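Local coordinates for uncharacterized protein (Methanothermobacter thermautotrophicus, PDB 1L1S) that is of unknown function but belongs to the DsrE/DsrF-like family, whose better-known relatives take part in sulfur transfer, and assembles as a trimer, at residues 10-14 with 15-19; 20-23 with 24-28; 101-105 with 106-110. All blocks are in the same frame, centred on the assembly; numbering follows the deposited sequence.

In the fold
The three contacts come one after another along the chain, and each is local. Contact 1 leads from strand 4-10 into helix 15-31, and contact 2 continues along the same helix; their centres lie about 12 Å apart and they touch through Ile10 and Leu21. Contact 3, where helix 96-105 ends and the chain turns into strand 109-111, lies about 22 Å from contact 1 and about 19 Å from contact 2, centre to centre. Strands 4-10 and 109-111 are neighbours in the parallel sheet, so the strand that leads into contact 1 lies beside the one that contact 3 leads into. All three contacts border other subunits, so these helix ends and faces lie at or near the subunit boundaries of the trimer.

Contact 1. Residues 10-14 with 15-19; sequences IDEDD and ESRVL
Asp14 caps helix 15-31 through its OD1, which accepts from Arg17 N at 3.0 Å. CG stands between the backbone N and the carbonyl carbon (chi1 68°), which turns OD1 back to this N-H, and the donor reaches the oxygen from above the carboxylate plane, 44° out of it. Ser16 OG lies 3.0 Å from the same Asp14 OD1. The backbone adds the first helical bond, Val18 N to Asp14 O at 3.1 Å, which is fairly straight. Both oxygens of the cap also rest against Arg17 CB, while the carboxylate stands almost at right angles to the guanidinium plane.

Glu12 meets the arginine farther out. Its OE2 approaches Arg17 CD at 3.2 Å, but NH1 stays 4.0 Å from that oxygen, beyond a salt bridge, and the two planes are inclined by 27°. Opposite charges therefore lie near each other without a direct grip. Arg17 also turns toward Asp11 and Glu12 of the third subunit in long, weak ion pairs. On the buried side, Ile10 extends CD1 to Val18 CG2 at 4.2 Å, and this methyl also lies against Asp14 O and Asp13 O.

Val18 packs on Val48 and Tyr55 as well. The loop thus carries the chain into helix 15-31 from strand 4-10, whose last residue, Ile10, makes backbone hydrogen bonds with Val40 of the adjacent strand 35-41 and with Tyr42 just beyond it.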
ATOM      1  N   ILE A  10      -3.196  -6.747  -5.005  1.00 15.62           N
ATOM      2  CA  ILE A  10      -4.593  -6.745  -4.604  1.00 16.33           C
ATOM      3  C   ILE A  10      -4.876  -8.008  -3.789  1.00 17.16           C
ATOM      4  O   ILE A  10      -4.520  -9.107  -4.197  1.00 17.64           O
ATOM      5  CB  ILE A  10      -5.523  -6.664  -5.822  1.00 16.95           C
ATOM      6  CG1 ILE A  10      -6.963  -6.480  -5.357  1.00 17.55           C
ATOM      7  CG2 ILE A  10      -5.377  -7.903  -6.706  1.00 16.18           C
ATOM      8  CD1 ILE A  10      -7.913  -6.260  -6.513  1.00 18.81           C
ATOM      9  N   ASP A  11      -5.477  -7.848  -2.615  1.00 17.50           N
ATOM     10  CA  ASP A  11      -5.795  -9.000  -1.783  1.00 18.94           C
ATOM     11  C   ASP A  11      -7.252  -9.016  -1.309  1.00 20.68           C
ATOM     12  O   ASP A  11      -7.596  -9.707  -0.352  1.00 21.19           O
ATOM     13  CB  ASP A  11      -4.827  -9.090  -0.588  1.00 18.21           C
ATOM     14  CG  ASP A  11      -4.731  -7.784   0.211  1.00 17.95           C
ATOM     15  OD1 ASP A  11      -3.688  -7.568   0.875  1.00 18.60           O
ATOM     16  OD2 ASP A  11      -5.685  -6.979   0.191  1.00 16.63           O
ATOM     17  N   GLU A  12      -8.099  -8.255  -1.989  1.00 21.82           N
ATOM     18  CA  GLU A  12      -9.527  -8.187  -1.662  1.00 25.07           C
ATOM     19  C   GLU A  12     -10.265  -8.375  -2.982  1.00 25.53           C
ATOM     20  O   GLU A  12      -9.664  -8.249  -4.046  1.00 25.36           O
ATOM     21  CB  GLU A  12      -9.881  -6.814  -1.064  1.00 26.32           C
ATOM     22  CG  GLU A  12      -8.968  -6.407   0.098  1.00 32.11           C
ATOM     23  CD  GLU A  12      -9.084  -4.930   0.488  1.00 33.99           C
ATOM     24  OE1 GLU A  12      -9.991  -4.580   1.280  1.00 35.90           O
ATOM     25  OE2 GLU A  12      -8.265  -4.119  -0.003  1.00 34.84           O
ATOM     26  N   ASP A  13     -11.557  -8.683  -2.927  1.00 26.73           N
ATOM     27  CA  ASP A  13     -12.308  -8.858  -4.165  1.00 28.40           C
ATOM     28  C   ASP A  13     -13.576  -8.011  -4.223  1.00 27.95           C
ATOM     29  O   ASP A  13     -14.438  -8.234  -5.072  1.00 27.75           O
ATOM     30  CB  ASP A  13     -12.635 -10.340  -4.399  1.00 29.36           C
ATOM     31  CG  ASP A  13     -13.594 -10.907  -3.365  1.00 31.36           C
ATOM     32  OD1 ASP A  13     -13.637 -10.397  -2.229  1.00 31.87           O
ATOM     33  OD2 ASP A  13     -14.296 -11.891  -3.687  1.00 34.43           O
ATOM     34  N   ASP A  14     -13.688  -7.037  -3.323  1.00 28.27           N
ATOM     35  CA  ASP A  14     -14.851  -6.157  -3.335  1.00 28.29           C
ATOM     36  C   ASP A  14     -14.809  -5.372  -4.652  1.00 27.08           C
ATOM     37  O   ASP A  14     -13.737  -4.963  -5.124  1.00 25.34           O
ATOM     38  CB  ASP A  14     -14.848  -5.224  -2.111  1.00 29.96           C
ATOM     39  CG  ASP A  14     -13.732  -4.203  -2.144  1.00 32.90           C
ATOM     40  OD1 ASP A  14     -13.937  -3.114  -2.723  1.00 34.09           O
ATOM     41  OD2 ASP A  14     -12.643  -4.490  -1.589  1.00 34.98           O
ATOM     42  N   GLU A  15     -15.982  -5.200  -5.253  1.00 25.87           N
ATOM     43  CA  GLU A  15     -16.105  -4.524  -6.535  1.00 26.41           C
ATOM     44  C   GLU A  15     -15.305  -3.226  -6.719  1.00 25.08           C
ATOM     45  O   GLU A  15     -14.437  -3.145  -7.586  1.00 25.46           O
ATOM     46  CB  GLU A  15     -17.598  -4.299  -6.838  1.00 28.12           C
ATOM     47  CG  GLU A  15     -17.871  -3.416  -8.042  1.00 31.37           C
ATOM     48  CD  GLU A  15     -19.134  -3.806  -8.811  1.00 33.28           C
ATOM     49  OE1 GLU A  15     -19.641  -2.956  -9.565  1.00 34.84           O
ATOM     50  OE2 GLU A  15     -19.611  -4.958  -8.679  1.00 34.33           O
ATOM     51  N   SER A  16     -15.578  -2.209  -5.913  1.00 24.40           N
ATOM     52  CA  SER A  16     -14.860  -0.941  -6.065  1.00 24.08           C
ATOM     53  C   SER A  16     -13.333  -1.083  -6.107  1.00 22.15           C
ATOM     54  O   SER A  16     -12.675  -0.438  -6.907  1.00 22.70           O
ATOM     55  CB  SER A  16     -15.281   0.030  -4.964  1.00 24.95           C
ATOM     56  OG  SER A  16     -15.388  -0.643  -3.721  1.00 29.35           O
ATOM     57  N   ARG A  17     -12.761  -1.937  -5.269  1.00 21.55           N
ATOM     58  CA  ARG A  17     -11.310  -2.111  -5.280  1.00 20.54           C
ATOM     59  C   ARG A  17     -10.839  -2.766  -6.585  1.00 19.77           C
ATOM     60  O   ARG A  17      -9.833  -2.374  -7.171  1.00 17.60           O
ATOM     61  CB  ARG A  17     -10.878  -2.971  -4.091  1.00 22.28           C
ATOM     62  CG  ARG A  17      -9.374  -3.044  -3.879  1.00 25.30           C
ATOM     63  CD  ARG A  17      -8.953  -2.332  -2.601  1.00 28.95           C
ATOM     64  NE  ARG A  17      -8.961  -0.872  -2.721  1.00 29.74           N
ATOM     65  CZ  ARG A  17      -9.453  -0.051  -1.797  1.00 31.47           C
ATOM     66  NH1 ARG A  17      -9.988  -0.540  -0.682  1.00 30.88           N
ATOM     67  NH2 ARG A  17      -9.398   1.268  -1.980  1.00 31.66           N
ATOM     68  N   VAL A  18     -11.579  -3.768  -7.041  1.00 19.37           N
ATOM     69  CA  VAL A  18     -11.218  -4.467  -8.262  1.00 19.20           C
ATOM     70  C   VAL A  18     -11.294  -3.525  -9.462  1.00 19.17           C
ATOM     71  O   VAL A  18     -10.386  -3.470 -10.273  1.00 19.90           O
ATOM     72  CB  VAL A  18     -12.133  -5.707  -8.479  1.00 18.58           C
ATOM     73  CG1 VAL A  18     -11.759  -6.421  -9.769  1.00 18.25           C
ATOM     74  CG2 VAL A  18     -12.005  -6.647  -7.293  1.00 18.53           C
ATOM     75  N   LEU A  19     -12.375  -2.773  -9.572  1.00 20.16           N
ATOM     76  CA  LEU A  19     -12.507  -1.847 -10.690  1.00 19.73           C
ATOM     77  C   LEU A  19     -11.441  -0.754 -10.614  1.00 19.39           C
ATOM     78  O   LEU A  19     -10.991  -0.236 -11.643  1.00 18.39           O
ATOM     79  CB  LEU A  19     -13.916  -1.240 -10.707  1.00 21.05           C
ATOM     80  CG  LEU A  19     -15.039  -2.252 -11.026  1.00 22.93           C
ATOM     81  CD1 LEU A  19     -16.423  -1.570 -10.968  1.00 23.15           C
ATOM     82  CD2 LEU A  19     -14.800  -2.854 -12.419  1.00 22.68           C
TER

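Contact 2. Residues 20-23 with 24-28; sequences LLIS and NVRNL
The middle of helix 15-31, the helix of a beta-alpha-beta unit, is held here by four successive i to i+4 backbone bonds, from Asn24 N to Leu20 O at 2.8 Å through to Asn27 N to Ser23 O. Asn24 folds its side chain back along the preceding turn: CG lies anti to the carbonyl carbon (chi1 -69°), placing the amide beside Leu20, with ND2 3.8 Å from Leu20 CG. ND2 makes no hydrogen bond to Leu20 O, because the angle is poor. OD1 instead accepts from a water at 3.0 Å, which also lies 2.7 Å from Ser23 OG and reaches Asn27 OD1 only weakly. A leucine in place of Asn24 would probably leave this water without one of its acceptors and break the link between the amide and Ser23.

Farther round the helix, Ile22 and Arg26 run side by side, and Ile22 CG2 sits over one face of the guanidinium, 3.2 Å from Arg26 NH1. The arginine is extended from CG to NE, and its NH2 forms a salt bridge with Asp58. Leu21 CD1 meets Val25 CG2 at 4.2 Å on the inward side.

Leu21 packs on Phe8 and Ile10 of strand 4-10 and on Val39 of strand 35-41, and Val25 on Ile37 and Val39; Val25 and Arg26 also touch Leu62 of helix 56-64, while Asn24 packs on Val97 of the third subunit.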
ATOM      1  N   LEU A  20     -11.027  -0.400  -9.400  1.00 18.99           N
ATOM      2  CA  LEU A  20      -9.993   0.622  -9.264  1.00 19.19           C
ATOM      3  C   LEU A  20      -8.663   0.084  -9.822  1.00 18.93           C
ATOM      4  O   LEU A  20      -7.956   0.788 -10.542  1.00 19.20           O
ATOM      5  CB  LEU A  20      -9.836   1.044  -7.800  1.00 19.93           C
ATOM      6  CG  LEU A  20      -8.977   2.302  -7.626  1.00 21.47           C
ATOM      7  CD1 LEU A  20      -9.525   3.399  -8.528  1.00 22.27           C
ATOM      8  CD2 LEU A  20      -8.984   2.757  -6.167  1.00 22.65           C
ATOM      9  N   LEU A  21      -8.325  -1.160  -9.489  1.00 18.78           N
ATOM     10  CA  LEU A  21      -7.099  -1.779  -9.996  1.00 19.02           C
ATOM     11  C   LEU A  21      -7.129  -1.803 -11.525  1.00 19.26           C
ATOM     12  O   LEU A  21      -6.175  -1.392 -12.189  1.00 18.36           O
ATOM     13  CB  LEU A  21      -6.983  -3.214  -9.488  1.00 19.77           C
ATOM     14  CG  LEU A  21      -6.020  -4.170 -10.220  1.00 21.47           C
ATOM     15  CD1 LEU A  21      -4.599  -3.837  -9.860  1.00 21.88           C
ATOM     16  CD2 LEU A  21      -6.313  -5.619  -9.823  1.00 21.79           C
ATOM     17  N   ILE A  22      -8.223  -2.318 -12.075  1.00 19.08           N
ATOM     18  CA  ILE A  22      -8.390  -2.400 -13.520  1.00 20.00           C
ATOM     19  C   ILE A  22      -8.192  -1.027 -14.158  1.00 19.81           C
ATOM     20  O   ILE A  22      -7.446  -0.882 -15.117  1.00 18.74           O
ATOM     21  CB  ILE A  22      -9.792  -2.914 -13.876  1.00 21.37           C
ATOM     22  CG1 ILE A  22      -9.937  -4.364 -13.402  1.00 22.12           C
ATOM     23  CG2 ILE A  22     -10.027  -2.797 -15.389  1.00 20.87           C
ATOM     24  CD1 ILE A  22     -11.336  -4.893 -13.531  1.00 23.90           C
ATOM     25  N   SER A  23      -8.876  -0.032 -13.604  1.00 19.82           N
ATOM     26  CA  SER A  23      -8.783   1.330 -14.089  1.00 21.45           C
ATOM     27  C   SER A  23      -7.355   1.831 -13.995  1.00 21.02           C
ATOM     28  O   SER A  23      -6.853   2.456 -14.929  1.00 21.06           O
ATOM     29  CB  SER A  23      -9.698   2.248 -13.277  1.00 22.98           C
ATOM     30  OG  SER A  23      -9.301   3.603 -13.444  1.00 27.43           O
ATOM     31  N   ASN A  24      -6.698   1.562 -12.871  1.00 20.75           N
ATOM     32  CA  ASN A  24      -5.311   1.995 -12.695  1.00 20.13           C
ATOM     33  C   ASN A  24      -4.380   1.338 -13.726  1.00 19.72           C
ATOM     34  O   ASN A  24      -3.464   1.980 -14.240  1.00 18.22           O
ATOM     35  CB  ASN A  24      -4.827   1.677 -11.279  1.00 21.93           C
ATOM     36  CG  ASN A  24      -5.516   2.525 -10.228  1.00 23.51           C
ATOM     37  OD1 ASN A  24      -6.068   3.574 -10.536  1.00 25.50           O
ATOM     38  ND2 ASN A  24      -5.477   2.081  -8.982  1.00 24.52           N
ATOM     39  N   VAL A  25      -4.606   0.063 -14.028  1.00 19.08           N
ATOM     40  CA  VAL A  25      -3.771  -0.633 -15.019  1.00 20.04           C
ATOM     41  C   VAL A  25      -3.914   0.002 -16.410  1.00 20.50           C
ATOM     42  O   VAL A  25      -2.925   0.236 -17.095  1.00 19.64           O
ATOM     43  CB  VAL A  25      -4.143  -2.130 -15.119  1.00 19.49           C
ATOM     44  CG1 VAL A  25      -3.517  -2.759 -16.365  1.00 19.28           C
ATOM     45  CG2 VAL A  25      -3.660  -2.854 -13.854  1.00 20.96           C
ATOM     46  N   ARG A  26      -5.144   0.287 -16.815  1.00 21.32           N
ATOM     47  CA  ARG A  26      -5.380   0.904 -18.114  1.00 23.52           C
ATOM     48  C   ARG A  26      -4.830   2.328 -18.162  1.00 23.74           C
ATOM     49  O   ARG A  26      -4.201   2.718 -19.138  1.00 22.97           O
ATOM     50  CB  ARG A  26      -6.874   0.906 -18.427  1.00 24.56           C
ATOM     51  CG  ARG A  26      -7.407  -0.464 -18.778  1.00 25.40           C
ATOM     52  CD  ARG A  26      -8.901  -0.449 -19.063  1.00 26.38           C
ATOM     53  NE  ARG A  26      -9.342  -1.764 -19.522  1.00 27.99           N
ATOM     54  CZ  ARG A  26     -10.446  -2.378 -19.108  1.00 28.88           C
ATOM     55  NH1 ARG A  26     -11.246  -1.802 -18.220  1.00 29.42           N
ATOM     56  NH2 ARG A  26     -10.736  -3.588 -19.565  1.00 29.94           N
ATOM     57  N   ASN A  27      -5.068   3.088 -17.098  1.00 25.10           N
ATOM     58  CA  ASN A  27      -4.599   4.470 -16.994  1.00 26.45           C
ATOM     59  C   ASN A  27      -3.085   4.499 -17.179  1.00 27.20           C
ATOM     60  O   ASN A  27      -2.537   5.312 -17.939  1.00 26.66           O
ATOM     61  CB  ASN A  27      -4.976   5.031 -15.614  1.00 28.64           C
ATOM     62  CG  ASN A  27      -4.572   6.497 -15.420  1.00 31.75           C
ATOM     63  OD1 ASN A  27      -5.265   7.256 -14.732  1.00 33.47           O
ATOM     64  ND2 ASN A  27      -3.447   6.893 -15.998  1.00 32.87           N
ATOM     65  N   LEU A  28      -2.420   3.589 -16.481  1.00 26.21           N
ATOM     66  CA  LEU A  28      -0.983   3.486 -16.523  1.00 26.96           C
ATOM     67  C   LEU A  28      -0.467   3.201 -17.933  1.00 27.29           C
ATOM     68  O   LEU A  28       0.490   3.824 -18.379  1.00 25.98           O
ATOM     69  CB  LEU A  28      -0.532   2.402 -15.548  1.00 27.03           C
ATOM     70  CG  LEU A  28       0.947   2.359 -15.200  1.00 28.14           C
ATOM     71  CD1 LEU A  28       1.392   3.716 -14.659  1.00 28.00           C
ATOM     72  CD2 LEU A  28       1.185   1.271 -14.171  1.00 27.25           C
TER
HETATM   73  O   HOH W   1      -7.247   5.177 -12.795  1.00 19.53           O

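Contact 3. Residues 101-105 with 106-110; sequences VRRQT and EGWAY
Arg103 and Trp108 are joined by the longer bond of the Schellman motif that ends helix 96-105, Trp108 N to Arg103 O at 3.1 Å. The second bond runs from Gly107 N to Gln104 O, and Gly107, its donor, is the C-prime residue, with phi 98°. A CB at this positive phi would collide with the carbonyl oxygen of Glu106, which favours glycine.

The tight part is the layer of Arg103 on Trp108. Bends at chi2 and chi3 bring the arginine chain down over the indole, and CG sits above the five-membered ring, 3.3 Å from its centroid, in a CH-pi contact. Farther along, the guanidinium lies flat on the ring system, the planes only 3° apart and the centres 4.5 Å apart, an offset cation-pi stack. Glu106, although solvent-exposed, clamps its edge: OE1 accepts from both NE and NH2 of Arg103, at 3.2 and 3.0 Å respectively, a side-on grip on one oxygen that uses the syn lone pair toward NH2. Arg103 NH1 turns to a second carboxylate, that of Glu38 on strand 35-41, so acids at two points fix the rotation of the guanidinium over the indole.

The outer side is looser. Thr105 and Gly107 are exposed there, and a water spans the turn, donating to Gln104 O and Trp108 O. Towards the subunit interface the chain is covered again: Gln104 NE2 bonds to Tyr110 O of the second subunit, while the OH of this chain's own Tyr110 bonds to His9 of the same chain. Within the chain, the Gln104 amide is inclined by 33° to the Tyr110 ring and places NE2 over its face, 3.3 Å from Tyr110 CG.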
ATOM      1  N   VAL A 101       8.058  -9.047  -3.260  1.00 15.81           N
ATOM      2  CA  VAL A 101       9.325  -8.656  -2.664  1.00 16.86           C
ATOM      3  C   VAL A 101      10.473  -8.840  -3.648  1.00 17.99           C
ATOM      4  O   VAL A 101      11.359  -7.989  -3.745  1.00 18.84           O
ATOM      5  CB  VAL A 101       9.611  -9.441  -1.353  1.00 17.50           C
ATOM      6  CG1 VAL A 101      11.058  -9.220  -0.906  1.00 16.86           C
ATOM      7  CG2 VAL A 101       8.655  -8.968  -0.250  1.00 16.54           C
ATOM      8  N   ARG A 102      10.457  -9.938  -4.393  1.00 18.48           N
ATOM      9  CA  ARG A 102      11.515 -10.172  -5.377  1.00 19.16           C
ATOM     10  C   ARG A 102      11.477  -9.063  -6.430  1.00 18.34           C
ATOM     11  O   ARG A 102      12.497  -8.507  -6.805  1.00 17.36           O
ATOM     12  CB  ARG A 102      11.321 -11.520  -6.077  1.00 19.40           C
ATOM     13  CG  ARG A 102      11.494 -12.735  -5.175  1.00 21.81           C
ATOM     14  CD  ARG A 102      11.668 -13.996  -6.008  1.00 22.38           C
ATOM     15  NE  ARG A 102      12.000 -15.144  -5.168  1.00 25.64           N
ATOM     16  CZ  ARG A 102      11.107 -15.894  -4.530  1.00 25.44           C
ATOM     17  NH1 ARG A 102       9.813 -15.630  -4.637  1.00 25.66           N
ATOM     18  NH2 ARG A 102      11.512 -16.905  -3.775  1.00 26.48           N
ATOM     19  N   ARG A 103      10.276  -8.761  -6.904  1.00 18.16           N
ATOM     20  CA  ARG A 103      10.102  -7.741  -7.920  1.00 19.02           C
ATOM     21  C   ARG A 103      10.610  -6.382  -7.431  1.00 17.83           C
ATOM     22  O   ARG A 103      11.387  -5.720  -8.113  1.00 17.27           O
ATOM     23  CB  ARG A 103       8.627  -7.663  -8.303  1.00 19.19           C
ATOM     24  CG  ARG A 103       8.378  -7.562  -9.777  1.00 23.65           C
ATOM     25  CD  ARG A 103       8.173  -8.907 -10.497  1.00 22.90           C
ATOM     26  NE  ARG A 103       9.406  -9.515 -10.964  1.00 22.58           N
ATOM     27  CZ  ARG A 103       9.489 -10.390 -11.969  1.00 22.90           C
ATOM     28  NH1 ARG A 103       8.418 -10.772 -12.647  1.00 23.30           N
ATOM     29  NH2 ARG A 103      10.659 -10.913 -12.286  1.00 21.69           N
ATOM     30  N   GLN A 104      10.171  -5.972  -6.244  1.00 18.34           N
ATOM     31  CA  GLN A 104      10.604  -4.699  -5.678  1.00 18.73           C
ATOM     32  C   GLN A 104      12.119  -4.700  -5.554  1.00 19.77           C
ATOM     33  O   GLN A 104      12.786  -3.704  -5.842  1.00 20.36           O
ATOM     34  CB  GLN A 104       9.971  -4.477  -4.304  1.00 18.19           C
ATOM     35  CG  GLN A 104       8.578  -3.888  -4.349  1.00 16.76           C
ATOM     36  CD  GLN A 104       8.045  -3.508  -2.973  1.00 16.85           C
ATOM     37  OE1 GLN A 104       8.708  -2.819  -2.215  1.00 15.75           O
ATOM     38  NE2 GLN A 104       6.829  -3.948  -2.662  1.00 16.35           N
ATOM     39  N   THR A 105      12.666  -5.837  -5.150  1.00 20.72           N
ATOM     40  CA  THR A 105      14.108  -5.971  -4.993  1.00 21.00           C
ATOM     41  C   THR A 105      14.828  -5.841  -6.337  1.00 21.73           C
ATOM     42  O   THR A 105      15.976  -5.397  -6.393  1.00 20.42           O
ATOM     43  CB  THR A 105      14.440  -7.313  -4.343  1.00 22.24           C
ATOM     44  OG1 THR A 105      13.791  -7.382  -3.057  1.00 22.49           O
ATOM     45  CG2 THR A 105      15.954  -7.468  -4.166  1.00 23.30           C
ATOM     46  N   GLU A 106      14.141  -6.210  -7.417  1.00 21.13           N
ATOM     47  CA  GLU A 106      14.710  -6.120  -8.757  1.00 22.08           C
ATOM     48  C   GLU A 106      14.517  -4.725  -9.370  1.00 21.51           C
ATOM     49  O   GLU A 106      14.803  -4.516 -10.547  1.00 21.50           O
ATOM     50  CB  GLU A 106      14.063  -7.167  -9.676  1.00 23.55           C
ATOM     51  CG  GLU A 106      14.459  -8.598  -9.390  1.00 25.86           C
ATOM     52  CD  GLU A 106      13.404  -9.610  -9.861  1.00 28.27           C
ATOM     53  OE1 GLU A 106      12.565  -9.260 -10.728  1.00 27.65           O
ATOM     54  OE2 GLU A 106      13.424 -10.756  -9.361  1.00 27.55           O
ATOM     55  N   GLY A 107      14.013  -3.779  -8.584  1.00 21.64           N
ATOM     56  CA  GLY A 107      13.816  -2.429  -9.099  1.00 20.10           C
ATOM     57  C   GLY A 107      12.413  -2.060  -9.566  1.00 19.45           C
ATOM     58  O   GLY A 107      12.182  -0.941 -10.012  1.00 20.62           O
ATOM     59  N   TRP A 108      11.464  -2.980  -9.478  1.00 17.80           N
ATOM     60  CA  TRP A 108      10.108  -2.666  -9.908  1.00 16.21           C
ATOM     61  C   TRP A 108       9.409  -1.731  -8.917  1.00 15.04           C
ATOM     62  O   TRP A 108       9.666  -1.778  -7.719  1.00 13.94           O
ATOM     63  CB  TRP A 108       9.277  -3.950 -10.033  1.00 16.74           C
ATOM     64  CG  TRP A 108       9.701  -4.888 -11.130  1.00 17.34           C
ATOM     65  CD1 TRP A 108      10.957  -5.401 -11.347  1.00 15.90           C
ATOM     66  CD2 TRP A 108       8.852  -5.473 -12.126  1.00 17.04           C
ATOM     67  NE1 TRP A 108      10.934  -6.263 -12.414  1.00 16.04           N
ATOM     68  CE2 TRP A 108       9.659  -6.332 -12.910  1.00 16.39           C
ATOM     69  CE3 TRP A 108       7.485  -5.357 -12.430  1.00 17.02           C
ATOM     70  CZ2 TRP A 108       9.142  -7.077 -13.986  1.00 16.59           C
ATOM     71  CZ3 TRP A 108       6.967  -6.094 -13.503  1.00 16.24           C
ATOM     72  CH2 TRP A 108       7.803  -6.948 -14.267  1.00 16.05           C
ATOM     73  N   ALA A 109       8.515  -0.890  -9.427  1.00 14.41           N
ATOM     74  CA  ALA A 109       7.754   0.015  -8.584  1.00 13.74           C
ATOM     75  C   ALA A 109       6.566  -0.796  -8.020  1.00 14.11           C
ATOM     76  O   ALA A 109       6.161  -1.806  -8.593  1.00 14.18           O
ATOM     77  CB  ALA A 109       7.260   1.189  -9.397  1.00 13.19           C
ATOM     78  N   TYR A 110       6.015  -0.344  -6.902  1.00 12.57           N
ATOM     79  CA  TYR A 110       4.926  -1.046  -6.258  1.00 12.84           C
ATOM     80  C   TYR A 110       3.700  -0.171  -6.078  1.00 12.55           C
ATOM     81  O   TYR A 110       3.792   0.961  -5.599  1.00 13.28           O
ATOM     82  CB  TYR A 110       5.446  -1.561  -4.908  1.00 13.57           C
ATOM     83  CG  TYR A 110       4.431  -2.123  -3.933  1.00 13.15           C
ATOM     84  CD1 TYR A 110       3.861  -3.382  -4.124  1.00 12.46           C
ATOM     85  CD2 TYR A 110       4.106  -1.420  -2.765  1.00 11.95           C
ATOM     86  CE1 TYR A 110       2.994  -3.940  -3.160  1.00 12.83           C
ATOM     87  CE2 TYR A 110       3.243  -1.960  -1.804  1.00 12.64           C
ATOM     88  CZ  TYR A 110       2.694  -3.220  -2.003  1.00 13.78           C
ATOM     89  OH  TYR A 110       1.870  -3.762  -1.041  1.00 14.52           O
TER
HETATM   90  O   HOH W   2      11.476  -0.990  -5.955  1.00 28.77           O